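PDB 3OAJ: putative ring-cleaving dioxygenase MhqO from Bacillus subtilis subsp. subtilis, which is a putative iron-dependent extradiol dioxygenase that may contribute to the breakdown of aromatic compounds by cleaving their rings. Local coordinates for residues Ile109-Glu114 against Val198-Leu203; Tyr116-Asp121 against His126-Glu131; Ala275-Gln280 against Lys286-Val291. All coordinates share one frame; numbering follows the deposited sequence.

Contact 1: Ile109-Glu114 against Val198-Leu203; sequences IERFGE and VIDLKL
Arg111, the last residue of strand 107-111, meets Asp200 of strand 198-202; the two CA atoms are 10.2 Å apart, so the contact is made by side chains. With chi1 at 66° the Arg111 chain leaves between its backbone N and carbonyl carbon and then runs extended to NE, which carries the guanidinium edge to the carboxylate. Both donors settle on one oxygen: NE lies 3.1 Å and NH2 2.9 Å from Asp200 OD2, at N-H...O angles of 145° and 156°. OD2 sits in the guanidinium plane, and the carboxylate stands steeply to that plane; both nitrogens reach OD2 from one face of the carboxylate, NE from well above its plane and NH2 from nearer it, on the anti side. Phe112 follows in the type I' turn from Arg111 to Glu114 and brings CE2 to 3.9 Å from Asp200 OD1, its ring nearly parallel to the carboxylate. The turn is closed by Glu114 N, 2.9 Å from Arg111 O. Asp200 OD1 is taken by Arg188, and Arg111 NH2 also pairs with Glu128. This buried side-on grip thus ties a VOC 1 strand to a VOC 2 strand, and the arginines probably stabilise Asp200 as a carboxylate.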
loop_
_atom_site.group_PDB
_atom_site.type_symbol
_atom_site.label_atom_id
_atom_site.label_comp_id
_atom_site.label_asym_id
_atom_site.label_seq_id
_atom_site.Cartn_x
_atom_site.Cartn_y
_atom_site.Cartn_z
ATOM N N ILE A 109 -6.570 -3.437 19.728
ATOM C CA ILE A 109 -5.918 -4.728 19.992
ATOM C C ILE A 109 -4.463 -4.490 20.344
ATOM O O ILE A 109 -3.899 -3.452 20.012
ATOM C CB ILE A 109 -6.048 -5.715 18.790
ATOM C CG1 ILE A 109 -5.204 -5.265 17.586
ATOM C CG2 ILE A 109 -7.503 -5.919 18.388
ATOM C CD1 ILE A 109 -3.832 -5.933 17.511
ATOM N N GLU A 110 -3.863 -5.460 21.021
ATOM C CA GLU A 110 -2.447 -5.386 21.358
ATOM C C GLU A 110 -1.739 -6.591 20.787
ATOM O O GLU A 110 -2.255 -7.697 20.875
ATOM C CB GLU A 110 -2.250 -5.355 22.885
ATOM C CG GLU A 110 -0.776 -5.274 23.311
ATOM C CD GLU A 110 -0.566 -4.790 24.737
ATOM O OE1 GLU A 110 -1.561 -4.543 25.448
ATOM O OE2 GLU A 110 0.614 -4.643 25.137
ATOM N N ARG A 111 -0.576 -6.367 20.182
ATOM C CA ARG A 111 0.353 -7.476 19.917
ATOM C C ARG A 111 1.784 -6.972 19.930
ATOM O O ARG A 111 2.044 -5.821 19.602
ATOM C CB ARG A 111 0.026 -8.209 18.608
ATOM C CG ARG A 111 0.209 -7.389 17.351
ATOM C CD ARG A 111 -0.211 -8.175 16.106
ATOM N NE ARG A 111 0.147 -7.463 14.885
ATOM C CZ ARG A 111 -0.558 -6.482 14.326
ATOM N NH1 ARG A 111 -1.720 -6.058 14.833
ATOM N NH2 ARG A 111 -0.086 -5.930 13.220
ATOM N N PHE A 112 2.709 -7.852 20.303
ATOM C CA PHE A 112 4.126 -7.502 20.409
ATOM C C PHE A 112 4.374 -6.215 21.210
ATOM O O PHE A 112 5.262 -5.430 20.880
ATOM C CB PHE A 112 4.787 -7.429 19.019
ATOM C CG PHE A 112 4.826 -8.748 18.280
ATOM C CD1 PHE A 112 5.842 -9.684 18.523
ATOM C CD2 PHE A 112 3.861 -9.047 17.329
ATOM C CE1 PHE A 112 5.885 -10.895 17.825
ATOM C CE2 PHE A 112 3.885 -10.248 16.629
ATOM C CZ PHE A 112 4.904 -11.186 16.887
ATOM N N GLY A 113 3.581 -6.016 22.264
ATOM C CA GLY A 113 3.746 -4.881 23.171
ATOM C C GLY A 113 3.259 -3.562 22.598
ATOM O O GLY A 113 3.455 -2.506 23.206
ATOM N N GLU A 114 2.631 -3.614 21.423
ATOM C CA GLU A 114 2.114 -2.401 20.791
ATOM C C GLU A 114 0.604 -2.392 20.739
ATOM O O GLU A 114 -0.041 -3.426 20.546
ATOM C CB GLU A 114 2.661 -2.234 19.367
ATOM C CG GLU A 114 4.175 -2.076 19.278
ATOM C CD GLU A 114 4.659 -1.890 17.853
ATOM O OE1 GLU A 114 4.317 -2.720 16.989
ATOM O OE2 GLU A 114 5.399 -0.924 17.597
ATOM N N VAL A 198 7.502 -3.324 9.321
ATOM C CA VAL A 198 7.113 -4.365 10.271
ATOM C C VAL A 198 6.073 -5.283 9.622
ATOM O O VAL A 198 4.914 -4.896 9.402
ATOM C CB VAL A 198 6.590 -3.763 11.612
ATOM C CG1 VAL A 198 6.190 -4.881 12.563
ATOM C CG2 VAL A 198 7.650 -2.856 12.266
ATOM N N ILE A 199 6.521 -6.480 9.285
ATOM C CA ILE A 199 5.707 -7.419 8.514
ATOM C C ILE A 199 5.272 -8.611 9.368
ATOM O O ILE A 199 6.108 -9.406 9.780
ATOM C CB ILE A 199 6.477 -7.894 7.246
ATOM C CG1 ILE A 199 7.095 -6.711 6.472
ATOM C CG2 ILE A 199 5.587 -8.780 6.372
ATOM C CD1 ILE A 199 6.084 -5.613 6.011
ATOM N N ASP A 200 3.979 -8.703 9.644
ATOM C CA ASP A 200 3.415 -9.786 10.428
ATOM C C ASP A 200 2.834 -10.811 9.481
ATOM O O ASP A 200 2.246 -10.453 8.451
ATOM C CB ASP A 200 2.338 -9.270 11.386
ATOM C CG ASP A 200 2.922 -8.397 12.482
ATOM O OD1 ASP A 200 3.958 -8.815 13.045
ATOM O OD2 ASP A 200 2.379 -7.303 12.756
ATOM N N LEU A 201 3.063 -12.078 9.806
ATOM C CA LEU A 201 2.574 -13.190 9.011
ATOM C C LEU A 201 1.730 -14.058 9.932
ATOM O O LEU A 201 2.205 -14.527 10.973
ATOM C CB LEU A 201 3.755 -13.975 8.411
ATOM C CG LEU A 201 3.492 -15.337 7.760
ATOM C CD1 LEU A 201 2.600 -15.225 6.523
ATOM C CD2 LEU A 201 4.815 -15.991 7.388
ATOM N N LYS A 202 0.475 -14.262 9.547
ATOM C CA LYS A 202 -0.430 -15.123 10.284
ATOM C C LYS A 202 -0.020 -16.577 10.065
ATOM O O LYS A 202 0.266 -16.999 8.943
ATOM C CB LYS A 202 -1.881 -14.874 9.856
ATOM C CG LYS A 202 -2.905 -15.522 10.786
ATOM C CD LYS A 202 -4.299 -14.968 10.541
ATOM C CE LYS A 202 -5.367 -15.741 11.324
ATOM N NZ LYS A 202 -5.235 -15.655 12.800
ATOM N N LEU A 203 0.027 -17.336 11.150
ATOM C CA LEU A 203 0.599 -18.677 11.087
ATOM C C LEU A 203 -0.415 -19.768 10.799
ATOM O O LEU A 203 -0.036 -20.887 10.441
ATOM C CB LEU A 203 1.416 -18.975 12.339
ATOM C CG LEU A 203 2.752 -18.217 12.311
ATOM C CD1 LEU A 203 3.407 -18.249 13.664
ATOM C CD2 LEU A 203 3.695 -18.756 11.242
#

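Contact 2: Tyr116-Asp121 against His126-Glu131; sequences YVEFDD and HLEIVE
Four backbone hydrogen bonds join Val117 to Ile129 and Phe119 to Leu127 in two antiparallel hydrogen-bonded pairs, and the strand segments run 160° apart in direction. Between these pairs, Glu118 and Glu128 form a non-hydrogen-bonded pair whose side chains lie alongside each other. Their carboxylates are turned 80° apart and bring Glu118 OE2 to 2.6 Å from Glu128 OE1. A water donates to both Glu118 OE1 and Leu127 O, adding a bridge between the strands.

On the same face, Val130 CG2 packs over the Tyr116 ring, 4.1 Å from its centroid, while ring atom CD2 of Tyr116 comes to 3.4 Å from Glu128 CD. At the far end His126 ND1 donates to Asp120 OD1 over 2.8 Å. ND1 meets OD1 on the syn side of the Asp120 carboxylate, somewhat out of the carboxylate plane, while OD1 lies close to the His126 ring plane. The opposite face is apolar: Leu127 CB sits over the Phe119 ring, 4.0 Å from the centroid, and Ile129 CD1 reaches ring atom CE1 of Phe119 at 3.7 Å. A chi1 of 57°, between backbone N and carbonyl carbon, lays the Phe119 ring across toward strand 126-131.

Further out, Glu128 OE2 is held by Ser84, Tyr116 OH by Arg188, and Asp121 OD2 by Tyr26. Helices 92-101 and 19-29 pack on the apolar face through Leu99, Trp95 and Phe25. Two adjacent antiparallel strands, one face mixed, with its acids, His126, Tyr116 and Val130, and the other under helices, make a beta hairpin within the curved mixed sheet of the vicinal oxygen chelate fold, to which the glyoxalase and extradiol dioxygenase families belong.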
loop_
_atom_site.group_PDB
_atom_site.type_symbol
_atom_site.label_atom_id
_atom_site.label_comp_id
_atom_site.label_asym_id
_atom_site.label_seq_id
_atom_site.Cartn_x
_atom_site.Cartn_y
_atom_site.Cartn_z
ATOM N N TYR A 116 -2.843 -1.192 18.833
ATOM C CA TYR A 116 -3.339 -0.903 17.482
ATOM C C TYR A 116 -4.788 -0.482 17.511
ATOM O O TYR A 116 -5.577 -1.023 18.286
ATOM C CB TYR A 116 -3.226 -2.128 16.577
ATOM C CG TYR A 116 -1.808 -2.542 16.283
ATOM C CD1 TYR A 116 -1.086 -3.318 17.194
ATOM C CD2 TYR A 116 -1.179 -2.151 15.098
ATOM C CE1 TYR A 116 0.215 -3.701 16.930
ATOM C CE2 TYR A 116 0.143 -2.521 14.826
ATOM C CZ TYR A 116 0.825 -3.292 15.754
ATOM O OH TYR A 116 2.131 -3.661 15.496
ATOM N N VAL A 117 -5.131 0.481 16.665
ATOM C CA VAL A 117 -6.520 0.809 16.375
ATOM C C VAL A 117 -6.864 0.118 15.055
ATOM O O VAL A 117 -6.210 0.374 14.030
ATOM C CB VAL A 117 -6.722 2.341 16.251
ATOM C CG1 VAL A 117 -8.157 2.692 15.829
ATOM C CG2 VAL A 117 -6.392 3.018 17.573
ATOM N N GLU A 118 -7.869 -0.756 15.086
ATOM C CA GLU A 118 -8.318 -1.506 13.911
ATOM C C GLU A 118 -9.599 -0.900 13.389
ATOM O O GLU A 118 -10.513 -0.644 14.151
ATOM C CB GLU A 118 -8.566 -2.979 14.266
ATOM C CG GLU A 118 -7.387 -3.675 14.946
ATOM C CD GLU A 118 -6.257 -3.967 13.988
ATOM O OE1 GLU A 118 -6.513 -4.362 12.821
ATOM O OE2 GLU A 118 -5.100 -3.787 14.408
ATOM N N PHE A 119 -9.679 -0.721 12.075
ATOM C CA PHE A 119 -10.885 -0.207 11.431
ATOM C C PHE A 119 -10.881 -0.580 9.950
ATOM O O PHE A 119 -9.831 -0.922 9.393
ATOM C CB PHE A 119 -10.996 1.314 11.602
ATOM C CG PHE A 119 -9.799 2.080 11.079
ATOM C CD1 PHE A 119 -8.597 2.112 11.788
ATOM C CD2 PHE A 119 -9.885 2.780 9.876
ATOM C CE1 PHE A 119 -7.487 2.834 11.324
ATOM C CE2 PHE A 119 -8.792 3.501 9.400
ATOM C CZ PHE A 119 -7.582 3.537 10.124
ATOM N N ASP A 120 -12.050 -0.505 9.320
ATOM C CA ASP A 120 -12.145 -0.739 7.887
ATOM C C ASP A 120 -12.309 0.566 7.127
ATOM O O ASP A 120 -12.869 1.537 7.647
ATOM C CB ASP A 120 -13.344 -1.647 7.556
ATOM C CG ASP A 120 -13.115 -3.111 7.910
ATOM O OD1 ASP A 120 -11.990 -3.481 8.328
ATOM O OD2 ASP A 120 -14.069 -3.911 7.740
ATOM N N ASP A 121 -11.848 0.580 5.879
ATOM C CA ASP A 121 -12.175 1.683 4.984
ATOM C C ASP A 121 -13.592 1.452 4.423
ATOM O O ASP A 121 -14.213 0.435 4.743
ATOM C CB ASP A 121 -11.063 1.898 3.929
ATOM C CG ASP A 121 -11.200 1.036 2.666
ATOM O OD1 ASP A 121 -12.103 0.176 2.533
ATOM O OD2 ASP A 121 -10.358 1.260 1.756
ATOM N N HIS A 126 -9.142 -3.890 5.473
ATOM C CA HIS A 126 -8.770 -3.817 6.888
ATOM C C HIS A 126 -7.542 -2.944 7.085
ATOM O O HIS A 126 -6.484 -3.195 6.466
ATOM C CB HIS A 126 -8.438 -5.193 7.485
ATOM C CG HIS A 126 -9.536 -6.215 7.399
ATOM N ND1 HIS A 126 -10.867 -5.918 7.619
ATOM C CD2 HIS A 126 -9.479 -7.553 7.190
ATOM C CE1 HIS A 126 -11.584 -7.024 7.520
ATOM N NE2 HIS A 126 -10.765 -8.031 7.265
ATOM N N LEU A 127 -7.662 -1.943 7.956
ATOM C CA LEU A 127 -6.580 -1.006 8.239
ATOM C C LEU A 127 -6.280 -1.006 9.731
ATOM O O LEU A 127 -7.137 -1.384 10.553
ATOM C CB LEU A 127 -6.993 0.410 7.816
ATOM C CG LEU A 127 -6.942 0.803 6.334
ATOM C CD1 LEU A 127 -7.861 -0.031 5.456
ATOM C CD2 LEU A 127 -7.242 2.306 6.193
ATOM N N GLU A 128 -5.097 -0.523 10.094
ATOM C CA GLU A 128 -4.793 -0.314 11.500
ATOM C C GLU A 128 -3.836 0.848 11.631
ATOM O O GLU A 128 -3.100 1.158 10.683
ATOM C CB GLU A 128 -4.238 -1.582 12.175
ATOM C CG GLU A 128 -2.917 -2.039 11.605
ATOM C CD GLU A 128 -2.371 -3.340 12.168
ATOM O OE1 GLU A 128 -3.086 -4.112 12.865
ATOM O OE2 GLU A 128 -1.186 -3.599 11.860
ATOM N N ILE A 129 -3.859 1.480 12.798
ATOM C CA ILE A 129 -2.928 2.555 13.135
ATOM C C ILE A 129 -2.142 2.175 14.381
ATOM O O ILE A 129 -2.718 1.652 15.334
ATOM C CB ILE A 129 -3.686 3.918 13.311
ATOM C CG1 ILE A 129 -4.055 4.485 11.944
ATOM C CG2 ILE A 129 -2.853 4.945 14.070
ATOM C CD1 ILE A 129 -5.082 5.623 12.004
ATOM N N VAL A 130 -0.834 2.420 14.343
ATOM C CA VAL A 130 0.078 2.169 15.453
ATOM C C VAL A 130 0.996 3.368 15.605
ATOM O O VAL A 130 1.295 4.024 14.611
ATOM C CB VAL A 130 0.898 0.871 15.216
ATOM C CG1 VAL A 130 1.794 0.962 13.960
ATOM C CG2 VAL A 130 1.690 0.476 16.456
ATOM N N GLU A 131 1.422 3.637 16.840
ATOM C CA GLU A 131 2.319 4.755 17.143
ATOM C C GLU A 131 3.755 4.277 17.164
ATOM O O GLU A 131 4.059 3.313 17.864
ATOM C CB GLU A 131 2.040 5.311 18.538
ATOM C CG GLU A 131 0.727 6.006 18.737
ATOM C CD GLU A 131 0.665 6.643 20.105
ATOM O OE1 GLU A 131 1.655 6.514 20.855
ATOM O OE2 GLU A 131 -0.351 7.291 20.418
HETATM O O HOH W 1 -8.263 -3.933 10.647
#

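Contact 3: Ala275-Gln280 against Lys286-Val291; sequences AHDETQ and KLMLPV
Bends at chi2 (-49°) and chi3 (-67°) curl the Met288 chain so that its methyl group faces Asp277 while its sulfur lies by Glu278. Glu278, by contrast, is extended beyond CG and carries its carboxylate past Met288 to the backbone of Lys286. The curl sets Met288 CE 3.4 Å from Asp277 O, and the same methyl touches the Asp277 carboxylate. Met288 SD lies 3.7 Å from Glu278 CG where the two chains cross, a contact of the thioether with CG and the carboxylate carbon CD of Glu278.

One direct hydrogen bond crosses between the segments: Lys286 N donates to Glu278 OE2 over 3.2 Å, with an N-H...O angle of 152°, from the syn side and somewhat out of the carboxylate plane. The other oxygen, Glu278 OE1, takes a water that also donates to Lys286 O, so the carboxylate holds both the amide and, through water, the carbonyl of Lys286. A second water donates to Asp277 OD2 over 2.7 Å and only weakly to Leu289 O.

Through salt bridges with Asp277 OD1 and Glu278 OE1, Lys36 ties both acids to strand 33-39, and Tyr251, in a loop, bonds Asp277 OD2. The buried Glu278 is thus probably kept charged by Lys36. Neither segment is helix or strand: both belong to the long loop connection from strand 264-269 to helix 297-303, pinned by acid-to-backbone and water bridges and laid against edge strand 33-39 of the metal-bearing sheet.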
loop_
_atom_site.group_PDB
_atom_site.type_symbol
_atom_site.label_atom_id
_atom_site.label_comp_id
_atom_site.label_asym_id
_atom_site.label_seq_id
_atom_site.Cartn_x
_atom_site.Cartn_y
_atom_site.Cartn_z
ATOM N N ALA A 275 6.991 13.084 -9.015
ATOM C CA ALA A 275 7.231 14.495 -9.350
ATOM C C ALA A 275 7.953 14.735 -10.675
ATOM O O ALA A 275 8.549 15.797 -10.871
ATOM C CB ALA A 275 7.998 15.168 -8.226
ATOM N N HIS A 276 7.901 13.779 -11.592
ATOM C CA HIS A 276 8.683 13.932 -12.819
ATOM C C HIS A 276 7.840 14.132 -14.076
ATOM O O HIS A 276 8.401 14.299 -15.159
ATOM C CB HIS A 276 9.631 12.751 -13.010
ATOM C CG HIS A 276 8.993 11.587 -13.689
ATOM N ND1 HIS A 276 8.254 10.649 -13.009
ATOM C CD2 HIS A 276 8.949 11.230 -14.995
ATOM C CE1 HIS A 276 7.795 9.753 -13.863
ATOM N NE2 HIS A 276 8.207 10.080 -15.075
ATOM N N ASP A 277 6.514 14.072 -13.951
ATOM C CA ASP A 277 5.650 14.584 -15.016
ATOM C C ASP A 277 4.709 15.687 -14.516
ATOM O O ASP A 277 3.938 16.259 -15.281
ATOM C CB ASP A 277 4.914 13.465 -15.771
ATOM C CG ASP A 277 3.970 12.666 -14.894
ATOM O OD1 ASP A 277 3.879 12.931 -13.682
ATOM O OD2 ASP A 277 3.331 11.744 -15.443
ATOM N N GLU A 278 4.806 15.966 -13.214
ATOM C CA GLU A 278 4.219 17.131 -12.579
ATOM C C GLU A 278 5.232 17.616 -11.552
ATOM O O GLU A 278 6.051 16.840 -11.059
ATOM C CB GLU A 278 2.926 16.774 -11.839
ATOM C CG GLU A 278 1.785 16.283 -12.700
ATOM C CD GLU A 278 0.577 15.871 -11.883
ATOM O OE1 GLU A 278 0.600 14.767 -11.296
ATOM O OE2 GLU A 278 -0.396 16.649 -11.824
ATOM N N THR A 279 5.163 18.889 -11.194
ATOM C CA THR A 279 6.017 19.419 -10.130
ATOM C C THR A 279 5.621 18.810 -8.789
ATOM O O THR A 279 4.485 18.350 -8.617
ATOM C CB THR A 279 5.938 20.950 -10.029
ATOM O OG1 THR A 279 4.606 21.344 -9.670
ATOM C CG2 THR A 279 6.341 21.603 -11.358
ATOM N N GLN A 280 6.562 18.793 -7.849
ATOM C CA GLN A 280 6.299 18.287 -6.500
ATOM C C GLN A 280 5.131 19.036 -5.852
ATOM O O GLN A 280 4.319 18.450 -5.133
ATOM C CB GLN A 280 7.553 18.410 -5.621
ATOM C CG GLN A 280 8.772 17.654 -6.149
ATOM C CD GLN A 280 9.665 17.105 -5.048
ATOM O OE1 GLN A 280 10.473 17.826 -4.461
ATOM N NE2 GLN A 280 9.527 15.810 -4.770
ATOM N N LYS A 286 -3.592 16.839 -11.965
ATOM C CA LYS A 286 -4.038 16.598 -13.334
ATOM C C LYS A 286 -4.054 15.115 -13.662
ATOM O O LYS A 286 -3.261 14.338 -13.118
ATOM C CB LYS A 286 -3.129 17.317 -14.327
ATOM C CG LYS A 286 -3.217 18.832 -14.282
ATOM C CD LYS A 286 -2.300 19.442 -15.323
ATOM C CE LYS A 286 -0.851 19.152 -14.980
ATOM N NZ LYS A 286 0.042 19.127 -16.167
ATOM N N LEU A 287 -4.948 14.716 -14.564
ATOM C CA LEU A 287 -4.948 13.341 -15.051
ATOM C C LEU A 287 -3.735 13.103 -15.952
ATOM O O LEU A 287 -3.649 13.633 -17.070
ATOM C CB LEU A 287 -6.244 13.002 -15.799
ATOM C CG LEU A 287 -6.318 11.555 -16.311
ATOM C CD1 LEU A 287 -6.536 10.527 -15.185
ATOM C CD2 LEU A 287 -7.356 11.399 -17.421
ATOM N N MET A 288 -2.792 12.314 -15.448
ATOM C CA MET A 288 -1.609 11.954 -16.217
ATOM C C MET A 288 -1.857 10.636 -16.929
ATOM O O MET A 288 -2.481 9.732 -16.367
ATOM C CB MET A 288 -0.385 11.857 -15.304
ATOM C CG MET A 288 -0.179 13.078 -14.408
ATOM S SD MET A 288 -0.253 14.665 -15.290
ATOM C CE MET A 288 1.222 14.507 -16.282
ATOM N N LEU A 289 -1.385 10.524 -18.167
ATOM C CA LEU A 289 -1.613 9.298 -18.948
ATOM C C LEU A 289 -0.333 8.630 -19.402
ATOM O O LEU A 289 0.605 9.334 -19.779
ATOM C CB LEU A 289 -2.461 9.608 -20.183
ATOM C CG LEU A 289 -3.912 10.029 -19.957
ATOM C CD1 LEU A 289 -4.584 10.363 -21.281
ATOM C CD2 LEU A 289 -4.725 8.970 -19.207
ATOM N N PRO A 290 -0.288 7.275 -19.368
ATOM C CA PRO A 290 0.781 6.584 -20.085
ATOM C C PRO A 290 0.761 7.122 -21.522
ATOM O O PRO A 290 -0.315 7.239 -22.118
ATOM C CB PRO A 290 0.366 5.113 -20.001
ATOM C CG PRO A 290 -0.470 5.009 -18.748
ATOM C CD PRO A 290 -1.187 6.336 -18.665
ATOM N N VAL A 291 1.928 7.521 -22.038
ATOM C CA VAL A 291 2.031 8.224 -23.328
ATOM C C VAL A 291 1.321 7.480 -24.465
ATOM O O VAL A 291 0.777 8.110 -25.372
ATOM C CB VAL A 291 3.512 8.578 -23.694
ATOM C CG1 VAL A 291 4.377 7.322 -23.888
ATOM C CG2 VAL A 291 3.585 9.470 -24.917
HETATM O O HOH W 2 2.682 11.452 -18.046
HETATM O O HOH W 3 2.311 18.052 -16.134
HETATM O O HOH W 4 -1.750 13.553 -11.019
#

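In the fold
Contacts 1 and 2 adjoin, their centres about 12 Å apart, in the eight-stranded sheet where strands 107-111, 114-120 and 126-131 lie in succession. Ile109 O meets Tyr116 N at 2.8 Å, a probable backbone bond, and the Arg111-Glu128 salt bridge adds a charged tie between the two contacts. Contact 2 falls within the chain stretch that contact 1 spans and stays in the first VOC range, whereas contact 1 connects both ranges within one sheet. Contact 3 comes last, across the chain's centre, about 37 and 31 Å between centres from contacts 1 and 2. It holds a loop at the edge of the other sheet, whose strands carry the zinc ligands His11, His218 and Glu266. All three lie away from that site.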